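Local coordinates for excretory-secretory protein 2 (Ancylostoma ceylanicum, PDB 3NSW), which is a secreted hookworm protein with a netrin-like fold, of undefined molecular function, and possibly acts as an immunomodulator in the host, at residues 33-45 with 56-70. Sequence-based numbering, arbitrary orientation.
Sequences KTARSYNLQYWRL and WPSFGTLRDDCGNIQ
Y42 and W56, the latter in one of its two conformers, meet edge to face: the indole edge comes over the phenol ring, NE1 of W56 standing 3.4 Å from CD1 of Y42, with the planes 64° apart. The indole is itself covered by L45, whose CD2 lies 3.8 Å above the centroid of the W56 five-membered ring in a CH-pi contact, while CD of P57 packs on the opposite face. The CG of W56, anti to the backbone N (chi1 -171°), sets the indole with one face to L45 and its NE1 edge over Y42.

An edge strand is held by backbone bonds along its length and by side chains at its ends. Here strands 37-45 and 59-63 run antiparallel beside the aromatic cluster, and the N-H of Y42 points almost straight at O of S58, 2.7 Å from N to O. L40 with G60 and Y38 with L62 follow as hydrogen-bonded pairs, each joined by two bonds. G60 has no side chain, and the edge of the Y42 ring lies against its backbone N. Strand 59-63 is an outermost strand of the mixed sheet of this netrin-like, TIMP-related fold; L40, Y42 and L62 all touch L79 of strand 75-82.

Beyond the strand, the pairing is extended by D64 N, which bonds to O of R36. R63 grips D65 side-on through NE and NH2, and OD1 of D65 also lies over one face of the R36 guanidinium, 2.7 Å from NE of R36. That second salt bridge is purely electrostatic; the shared carboxylate probably offsets the closeness of the two arginines. On the Y38 side, a water accepts from OH of Y38 and donates to OD2 of D64 and O of I69. D64 is braced in turn by an Asx turn, its OD1 accepting from N of C66 (2.9 Å) and also from N of G67, next to the C7-C66 disulfide.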
ATOM      1  N   LYS A  33      -4.830 -14.446   2.080  1.00 32.90           N
ATOM      2  CA  LYS A  33      -3.522 -14.652   1.474  1.00 39.50           C
ATOM      3  C   LYS A  33      -3.488 -15.960   0.708  1.00 45.65           C
ATOM      4  O   LYS A  33      -3.811 -17.015   1.255  1.00 45.23           O
ATOM      5  CB  LYS A  33      -2.402 -14.608   2.530  1.00 39.79           C
ATOM      6  CG  LYS A  33      -1.006 -14.804   1.935  1.00 58.10           C
ATOM      7  CD  LYS A  33       0.126 -14.358   2.843  1.00 66.90           C
ATOM      8  CE  LYS A  33       1.427 -14.286   2.050  1.00 59.87           C
ATOM      9  NZ  LYS A  33       2.599 -13.887   2.873  1.00 64.53           N
ATOM     10  N   THR A  34      -3.101 -15.880  -0.563  1.00 37.06           N
ATOM     11  CA  THR A  34      -2.841 -17.074  -1.355  1.00 45.65           C
ATOM     12  C   THR A  34      -1.408 -17.524  -1.044  1.00 49.45           C
ATOM     13  O   THR A  34      -0.843 -17.111  -0.030  1.00 54.64           O
ATOM     14  CB  THR A  34      -3.052 -16.808  -2.864  1.00 47.69           C
ATOM     15  OG1 THR A  34      -3.347 -18.040  -3.533  1.00 61.85           O
ATOM     16  CG2 THR A  34      -1.815 -16.151  -3.497  1.00 44.85           C
ATOM     17  N   ALA A  35      -0.827 -18.369  -1.893  1.00 51.69           N
ATOM     18  CA  ALA A  35       0.563 -18.799  -1.730  1.00 58.09           C
ATOM     19  C   ALA A  35       1.504 -17.664  -1.291  1.00 56.64           C
ATOM     20  O   ALA A  35       1.882 -17.578  -0.120  1.00 62.29           O
ATOM     21  CB  ALA A  35       1.068 -19.458  -3.013  1.00 67.00           C
ATOM     22  N   ARG A  36       1.852 -16.784  -2.224  1.00 47.52           N
ATOM     23  CA  ARG A  36       2.884 -15.783  -1.989  1.00 48.92           C
ATOM     24  C   ARG A  36       2.349 -14.347  -1.980  1.00 41.58           C
ATOM     25  O   ARG A  36       3.115 -13.400  -1.746  1.00 45.01           O
ATOM     26  CB  ARG A  36       3.957 -15.927  -3.060  1.00 55.00           C
ATOM     27  CG  ARG A  36       5.345 -15.475  -2.671  1.00 66.00           C
ATOM     28  CD  ARG A  36       6.180 -15.421  -3.924  1.00 64.88           C
ATOM     29  NE  ARG A  36       7.589 -15.730  -3.695  1.00 78.45           N
ATOM     30  CZ  ARG A  36       8.402 -16.216  -4.629  1.00 72.68           C
ATOM     31  NH1 ARG A  36       7.944 -16.461  -5.849  1.00 69.13           N
ATOM     32  NH2 ARG A  36       9.673 -16.462  -4.347  1.00 63.34           N
ATOM     33  N   SER A  37       1.046 -14.188  -2.232  1.00 30.73           N
ATOM     34  CA  SER A  37       0.421 -12.871  -2.331  0.50 25.02           C
ATOM     35  C   SER A  37      -0.727 -12.672  -1.349  1.00 22.14           C
ATOM     36  O   SER A  37      -1.529 -13.594  -1.126  1.00 31.61           O
ATOM     37  CB  SER A  37      -0.123 -12.636  -3.742  0.50 32.71           C
ATOM     38  OG  SER A  37       0.903 -12.649  -4.709  0.50 20.21           O
ATOM     39  N   TYR A  38      -0.807 -11.469  -0.801  1.00 20.17           N
ATOM     40  CA  TYR A  38      -1.948 -11.027  -0.024  1.00 20.86           C
ATOM     41  C   TYR A  38      -3.054 -10.618  -0.984  1.00 23.64           C
ATOM     42  O   TYR A  38      -2.783 -10.004  -2.020  1.00 25.10           O
ATOM     43  CB  TYR A  38      -1.549  -9.829   0.843  1.00 19.41           C
ATOM     44  CG  TYR A  38      -0.528 -10.143   1.909  1.00 24.28           C
ATOM     45  CD1 TYR A  38      -0.922 -10.699   3.132  1.00 22.08           C
ATOM     46  CD2 TYR A  38       0.840  -9.888   1.702  1.00 23.33           C
ATOM     47  CE1 TYR A  38       0.001 -10.983   4.116  1.00 29.10           C
ATOM     48  CE2 TYR A  38       1.779 -10.186   2.688  1.00 28.97           C
ATOM     49  CZ  TYR A  38       1.348 -10.721   3.893  1.00 29.02           C
ATOM     50  OH  TYR A  38       2.249 -11.018   4.882  1.00 30.57           O
ATOM     51  N   ASN A  39      -4.296 -10.963  -0.642  1.00 20.96           N
ATOM     52  CA  ASN A  39      -5.475 -10.470  -1.339  1.00 18.98           C
ATOM     53  C   ASN A  39      -5.901  -9.143  -0.735  1.00 16.91           C
ATOM     54  O   ASN A  39      -5.889  -8.973   0.493  1.00 22.81           O
ATOM     55  CB  ASN A  39      -6.642 -11.465  -1.231  1.00 21.10           C
ATOM     56  CG  ASN A  39      -6.387 -12.767  -1.967  1.00 34.14           C
ATOM     57  OD1 ASN A  39      -6.700 -13.842  -1.454  1.00 47.88           O
ATOM     58  ND2 ASN A  39      -5.844 -12.685  -3.175  1.00 29.42           N
ATOM     59  N   LEU A  40      -6.280  -8.211  -1.604  1.00 18.66           N
ATOM     60  CA  LEU A  40      -6.614  -6.840  -1.212  1.00 17.02           C
ATOM     61  C   LEU A  40      -7.986  -6.397  -1.704  1.00 19.45           C
ATOM     62  O   LEU A  40      -8.406  -6.718  -2.833  1.00 23.63           O
ATOM     63  CB  LEU A  40      -5.592  -5.852  -1.797  1.00 20.07           C
ATOM     64  CG  LEU A  40      -4.114  -6.108  -1.519  1.00 19.39           C
ATOM     65  CD1 LEU A  40      -3.256  -5.103  -2.285  1.00 24.35           C
ATOM     66  CD2 LEU A  40      -3.846  -6.026  -0.020  1.00 19.85           C
ATOM     67  N   GLN A  41      -8.674  -5.664  -0.838  1.00 19.31           N
ATOM     68  CA  GLN A  41      -9.831  -4.874  -1.219  1.00 20.05           C
ATOM     69  C   GLN A  41      -9.398  -3.417  -1.214  1.00 19.04           C
ATOM     70  O   GLN A  41      -8.856  -2.930  -0.225  1.00 19.42           O
ATOM     71  CB  GLN A  41     -10.981  -5.082  -0.222  1.00 26.13           C
ATOM     72  CG  GLN A  41     -12.097  -4.040  -0.301  1.00 35.87           C
ATOM     73  CD  GLN A  41     -13.077  -4.298  -1.437  1.00 39.62           C
ATOM     74  OE1 GLN A  41     -13.592  -5.403  -1.587  1.00 40.03           O
ATOM     75  NE2 GLN A  41     -13.339  -3.272  -2.240  1.00 39.10           N
ATOM     76  N   TYR A  42      -9.638  -2.722  -2.318  1.00 16.41           N
ATOM     77  CA  TYR A  42      -9.311  -1.297  -2.412  1.00 16.65           C
ATOM     78  C   TYR A  42     -10.528  -0.457  -2.065  1.00 21.25           C
ATOM     79  O   TYR A  42     -11.610  -0.667  -2.613  1.00 27.16           O
ATOM     80  CB  TYR A  42      -8.866  -0.955  -3.836  1.00 17.87           C
ATOM     81  CG  TYR A  42      -7.453  -1.373  -4.127  1.00 17.35           C
ATOM     82  CD1 TYR A  42      -6.411  -0.448  -4.065  1.00 18.67           C
ATOM     83  CD2 TYR A  42      -7.155  -2.696  -4.462  1.00 25.56           C
ATOM     84  CE1 TYR A  42      -5.098  -0.830  -4.329  1.00 20.24           C
ATOM     85  CE2 TYR A  42      -5.851  -3.090  -4.721  1.00 27.14           C
ATOM     86  CZ  TYR A  42      -4.834  -2.155  -4.663  1.00 25.91           C
ATOM     87  OH  TYR A  42      -3.553  -2.547  -4.926  1.00 24.56           O
ATOM     88  N   TRP A  43     -10.336   0.512  -1.177  1.00 17.58           N
ATOM     89  CA  TRP A  43     -11.403   1.421  -0.777  1.00 18.18           C
ATOM     90  C   TRP A  43     -11.291   2.771  -1.455  1.00 24.68           C
ATOM     91  O   TRP A  43     -12.307   3.395  -1.771  1.00 23.14           O
ATOM     92  CB  TRP A  43     -11.404   1.616   0.741  1.00 18.87           C
ATOM     93  CG  TRP A  43     -11.610   0.341   1.497  1.00 21.92           C
ATOM     94  CD1 TRP A  43     -10.685  -0.317   2.265  1.00 26.53           C
ATOM     95  CD2 TRP A  43     -12.812  -0.442   1.552  1.00 24.43           C
ATOM     96  NE1 TRP A  43     -11.243  -1.455   2.798  1.00 22.82           N
ATOM     97  CE2 TRP A  43     -12.544  -1.557   2.383  1.00 22.12           C
ATOM     98  CE3 TRP A  43     -14.088  -0.307   0.992  1.00 25.22           C
ATOM     99  CZ2 TRP A  43     -13.508  -2.537   2.666  1.00 24.19           C
ATOM    100  CZ3 TRP A  43     -15.054  -1.286   1.273  1.00 32.97           C
ATOM    101  CH2 TRP A  43     -14.753  -2.385   2.103  1.00 27.34           C
ATOM    102  N   ARG A  44     -10.057   3.227  -1.672  1.00 19.92           N
ATOM    103  CA  ARG A  44      -9.835   4.587  -2.141  1.00 21.61           C
ATOM    104  C   ARG A  44      -8.420   4.682  -2.678  1.00 19.16           C
ATOM    105  O   ARG A  44      -7.523   4.063  -2.134  1.00 19.37           O
ATOM    106  CB  ARG A  44      -9.959   5.546  -0.951  1.00 17.42           C
ATOM    107  CG  ARG A  44      -9.607   6.995  -1.263  1.00 28.96           C
ATOM    108  CD  ARG A  44      -9.821   7.854  -0.044  1.00 29.29           C
ATOM    109  NE  ARG A  44      -9.435   9.236  -0.296  1.00 29.44           N
ATOM    110  CZ  ARG A  44      -9.443  10.179   0.636  1.00 28.78           C
ATOM    111  NH1 ARG A  44      -9.812   9.877   1.875  1.00 25.52           N
ATOM    112  NH2 ARG A  44      -9.082  11.415   0.335  1.00 29.83           N
ATOM    113  N   LEU A  45      -8.226   5.453  -3.742  1.00 19.45           N
ATOM    114  CA  LEU A  45      -6.860   5.848  -4.113  1.00 22.83           C
ATOM    115  C   LEU A  45      -6.741   7.299  -3.700  1.00 26.40           C
ATOM    116  O   LEU A  45      -7.585   8.119  -4.087  1.00 26.26           O
ATOM    117  CB  LEU A  45      -6.629   5.716  -5.620  1.00 23.95           C
ATOM    118  CG  LEU A  45      -6.820   4.365  -6.316  1.00 37.12           C
ATOM    119  CD1 LEU A  45      -6.229   4.445  -7.703  1.00 35.62           C
ATOM    120  CD2 LEU A  45      -6.170   3.251  -5.545  1.00 27.79           C
ATOM    121  N   TRP A  56     -10.366   2.292 -11.232  1.00 65.73           N
ATOM    122  CA  TRP A  56      -9.435   1.374 -10.571  0.50 59.70           C
ATOM    123  C   TRP A  56     -10.192   0.139 -10.075  1.00 55.03           C
ATOM    124  O   TRP A  56     -11.343   0.256  -9.643  1.00 48.82           O
ATOM    125  CB  TRP A  56      -8.734   2.080  -9.406  0.50 55.90           C
ATOM    126  CG  TRP A  56      -7.598   1.309  -8.785  0.50 51.48           C
ATOM    127  CD1 TRP A  56      -7.665   0.490  -7.699  0.50 40.89           C
ATOM    128  CD2 TRP A  56      -6.225   1.299  -9.210  0.50 50.90           C
ATOM    129  NE1 TRP A  56      -6.426  -0.034  -7.421  0.50 45.55           N
ATOM    130  CE2 TRP A  56      -5.524   0.448  -8.333  0.50 48.47           C
ATOM    131  CE3 TRP A  56      -5.524   1.927 -10.245  0.50 50.25           C
ATOM    132  CZ2 TRP A  56      -4.157   0.209  -8.459  0.50 43.39           C
ATOM    133  CZ3 TRP A  56      -4.167   1.689 -10.366  0.50 45.05           C
ATOM    134  CH2 TRP A  56      -3.498   0.836  -9.479  0.50 40.49           C
ATOM    135  N   PRO A  57      -9.554  -1.055 -10.143  1.00 53.32           N
ATOM    136  CA  PRO A  57     -10.244  -2.266  -9.682  1.00 50.52           C
ATOM    137  C   PRO A  57     -10.448  -2.304  -8.170  1.00 39.82           C
ATOM    138  O   PRO A  57      -9.623  -1.787  -7.415  1.00 39.29           O
ATOM    139  CB  PRO A  57      -9.301  -3.399 -10.112  1.00 56.76           C
ATOM    140  CG  PRO A  57      -8.450  -2.812 -11.184  1.00 63.04           C
ATOM    141  CD  PRO A  57      -8.267  -1.385 -10.787  1.00 56.13           C
ATOM    142  N   SER A  58     -11.548  -2.916  -7.744  1.00 31.42           N
ATOM    143  CA  SER A  58     -11.874  -3.030  -6.327  0.50 32.28           C
ATOM    144  C   SER A  58     -11.001  -4.068  -5.628  1.00 28.31           C
ATOM    145  O   SER A  58     -10.774  -3.981  -4.424  1.00 28.58           O
ATOM    146  CB  SER A  58     -13.351  -3.379  -6.146  0.50 38.15           C
ATOM    147  OG  SER A  58     -14.174  -2.388  -6.738  0.50 43.29           O
ATOM    148  N   PHE A  59     -10.531  -5.056  -6.394  1.00 29.39           N
ATOM    149  CA  PHE A  59      -9.678  -6.131  -5.869  1.00 28.64           C
ATOM    150  C   PHE A  59      -8.279  -6.095  -6.474  1.00 31.32           C
ATOM    151  O   PHE A  59      -8.096  -5.686  -7.623  1.00 31.78           O
ATOM    152  CB  PHE A  59     -10.296  -7.510  -6.141  1.00 36.43           C
ATOM    153  CG  PHE A  59     -11.769  -7.583  -5.865  1.00 49.50           C
ATOM    154  CD1 PHE A  59     -12.248  -7.596  -4.559  1.00 45.01           C
ATOM    155  CD2 PHE A  59     -12.680  -7.640  -6.916  1.00 58.55           C
ATOM    156  CE1 PHE A  59     -13.617  -7.665  -4.305  1.00 41.35           C
ATOM    157  CE2 PHE A  59     -14.050  -7.710  -6.671  1.00 60.65           C
ATOM    158  CZ  PHE A  59     -14.516  -7.720  -5.361  1.00 50.76           C
ATOM    159  N   GLY A  60      -7.295  -6.540  -5.700  1.00 22.35           N
ATOM    160  CA  GLY A  60      -5.933  -6.732  -6.221  1.00 19.20           C
ATOM    161  C   GLY A  60      -5.150  -7.641  -5.301  1.00 23.41           C
ATOM    162  O   GLY A  60      -5.712  -8.221  -4.369  1.00 21.60           O
ATOM    163  N   THR A  61      -3.853  -7.760  -5.564  1.00 23.56           N
ATOM    164  CA  THR A  61      -2.983  -8.622  -4.774  1.00 22.00           C
ATOM    165  C   THR A  61      -1.648  -7.929  -4.559  1.00 21.72           C
ATOM    166  O   THR A  61      -1.253  -7.034  -5.323  1.00 21.75           O
ATOM    167  CB  THR A  61      -2.709  -9.973  -5.473  1.00 25.30           C
ATOM    168  OG1 THR A  61      -2.124  -9.724  -6.756  1.00 27.20           O
ATOM    169  CG2 THR A  61      -3.987 -10.792  -5.642  1.00 27.10           C
ATOM    170  N   LEU A  62      -0.968  -8.325  -3.492  1.00 20.09           N
ATOM    171  CA  LEU A  62       0.356  -7.799  -3.181  1.00 19.68           C
ATOM    172  C   LEU A  62       1.311  -8.961  -2.957  1.00 23.37           C
ATOM    173  O   LEU A  62       1.183  -9.699  -1.984  1.00 22.72           O
ATOM    174  CB  LEU A  62       0.289  -6.919  -1.919  1.00 17.90           C
ATOM    175  CG  LEU A  62       1.622  -6.354  -1.408  1.00 21.29           C
ATOM    176  CD1 LEU A  62       2.208  -5.371  -2.423  1.00 23.72           C
ATOM    177  CD2 LEU A  62       1.410  -5.687  -0.040  1.00 27.39           C
ATOM    178  N   ARG A  63       2.275  -9.126  -3.863  1.00 22.02           N
ATOM    179  CA  ARG A  63       3.264 -10.191  -3.742  1.00 21.82           C
ATOM    180  C   ARG A  63       4.362  -9.828  -2.738  1.00 23.61           C
ATOM    181  O   ARG A  63       4.793  -8.676  -2.678  1.00 26.59           O
ATOM    182  CB  ARG A  63       3.861 -10.474  -5.121  1.00 20.29           C
ATOM    183  CG  ARG A  63       4.901 -11.572  -5.136  1.00 18.98           C
ATOM    184  CD  ARG A  63       5.160 -12.034  -6.555  1.00 21.54           C
ATOM    185  NE  ARG A  63       6.502 -12.583  -6.663  1.00 20.42           N
ATOM    186  CZ  ARG A  63       7.049 -13.050  -7.779  1.00 24.96           C
ATOM    187  NH1 ARG A  63       6.377 -13.043  -8.923  1.00 25.12           N
ATOM    188  NH2 ARG A  63       8.289 -13.494  -7.753  1.00 25.18           N
ATOM    189  N   ASP A  64       4.811 -10.811  -1.955  1.00 22.39           N
ATOM    190  CA  ASP A  64       5.925 -10.617  -1.013  1.00 27.36           C
ATOM    191  C   ASP A  64       6.911 -11.772  -1.128  1.00 27.34           C
ATOM    192  O   ASP A  64       6.611 -12.896  -0.716  1.00 28.40           O
ATOM    193  CB  ASP A  64       5.433 -10.463   0.441  1.00 28.72           C
ATOM    194  CG  ASP A  64       6.584 -10.313   1.455  1.00 35.83           C
ATOM    195  OD1 ASP A  64       7.728 -10.006   1.061  1.00 29.65           O
ATOM    196  OD2 ASP A  64       6.344 -10.501   2.667  1.00 36.45           O
ATOM    197  N   ASP A  65       8.085 -11.473  -1.676  1.00 29.56           N
ATOM    198  CA  ASP A  65       9.144 -12.462  -1.888  1.00 27.29           C
ATOM    199  C   ASP A  65      10.134 -12.557  -0.721  1.00 28.38           C
ATOM    200  O   ASP A  65      11.014 -13.423  -0.722  1.00 34.09           O
ATOM    201  CB  ASP A  65       9.927 -12.096  -3.151  1.00 26.09           C
ATOM    202  CG  ASP A  65       9.241 -12.549  -4.431  1.00 33.17           C
ATOM    203  OD1 ASP A  65       8.141 -13.139  -4.375  1.00 27.85           O
ATOM    204  OD2 ASP A  65       9.812 -12.304  -5.508  1.00 27.27           O
ATOM    205  N   CYS A  66      10.004 -11.658   0.257  1.00 35.04           N
ATOM    206  CA  CYS A  66      10.978 -11.554   1.351  1.00 36.11           C
ATOM    207  C   CYS A  66      10.413 -11.994   2.692  1.00 36.89           C
ATOM    208  O   CYS A  66      10.994 -12.845   3.364  1.00 39.35           O
ATOM    209  CB  CYS A  66      11.533 -10.125   1.480  1.00 36.27           C
ATOM    210  SG  CYS A  66      12.771  -9.653   0.262  1.00 52.27           S
ATOM    211  N   GLY A  67       9.284 -11.405   3.082  1.00 40.42           N
ATOM    212  CA  GLY A  67       8.700 -11.648   4.401  1.00 40.05           C
ATOM    213  C   GLY A  67       9.148 -10.627   5.429  1.00 39.81           C
ATOM    214  O   GLY A  67       9.183 -10.918   6.622  1.00 40.71           O
ATOM    215  N   ASN A  68       9.505  -9.428   4.967  1.00 38.88           N
ATOM    216  CA  ASN A  68       9.802  -8.323   5.874  1.00 41.56           C
ATOM    217  C   ASN A  68       8.527  -7.605   6.327  1.00 46.16           C
ATOM    218  O   ASN A  68       8.577  -6.593   7.038  1.00 44.77           O
ATOM    219  CB  ASN A  68      10.800  -7.345   5.246  1.00 43.40           C
ATOM    220  CG  ASN A  68      12.176  -7.957   5.060  1.00 57.29           C
ATOM    221  OD1 ASN A  68      12.554  -8.897   5.762  1.00 60.87           O
ATOM    222  ND2 ASN A  68      12.934  -7.422   4.112  1.00 57.63           N
ATOM    223  N   ILE A  69       7.385  -8.138   5.898  1.00 42.57           N
ATOM    224  CA  ILE A  69       6.082  -7.728   6.427  1.00 37.02           C
ATOM    225  C   ILE A  69       5.311  -8.970   6.869  1.00 36.82           C
ATOM    226  O   ILE A  69       5.535 -10.065   6.346  1.00 39.88           O
ATOM    227  CB  ILE A  69       5.238  -6.913   5.407  1.00 29.71           C
ATOM    228  CG1 ILE A  69       4.884  -7.755   4.174  1.00 26.03           C
ATOM    229  CG2 ILE A  69       5.939  -5.591   5.030  1.00 41.95           C
ATOM    230  CD1 ILE A  69       3.913  -7.071   3.202  1.00 30.36           C
ATOM    231  N   GLN A  70       4.418  -8.799   7.837  1.00 32.89           N
ATOM    232  CA  GLN A  70       3.553  -9.889   8.268  1.00 29.32           C
ATOM    233  C   GLN A  70       2.169  -9.295   8.446  1.00 30.08           C
ATOM    234  O   GLN A  70       1.740  -9.032   9.563  1.00 33.06           O
ATOM    235  CB  GLN A  70       4.047 -10.495   9.586  1.00 33.19           C
ATOM    236  CG  GLN A  70       3.485 -11.885   9.889  1.00 61.98           C
ATOM    237  CD  GLN A  70       4.162 -12.984   9.089  1.00 77.41           C
ATOM    238  OE1 GLN A  70       5.317 -13.332   9.340  1.00 85.55           O
ATOM    239  NE2 GLN A  70       3.439 -13.547   8.125  1.00 77.16           N
TER
HETATM  240  O   HOH W   1      11.328 -15.815  -2.602  1.00 36.25           O
HETATM  241  O   HOH W   2       4.579 -11.598   4.338  1.00 24.35           O
HETATM  242  O   HOH W   3     -13.881  -0.406  -4.564  1.00 51.16           O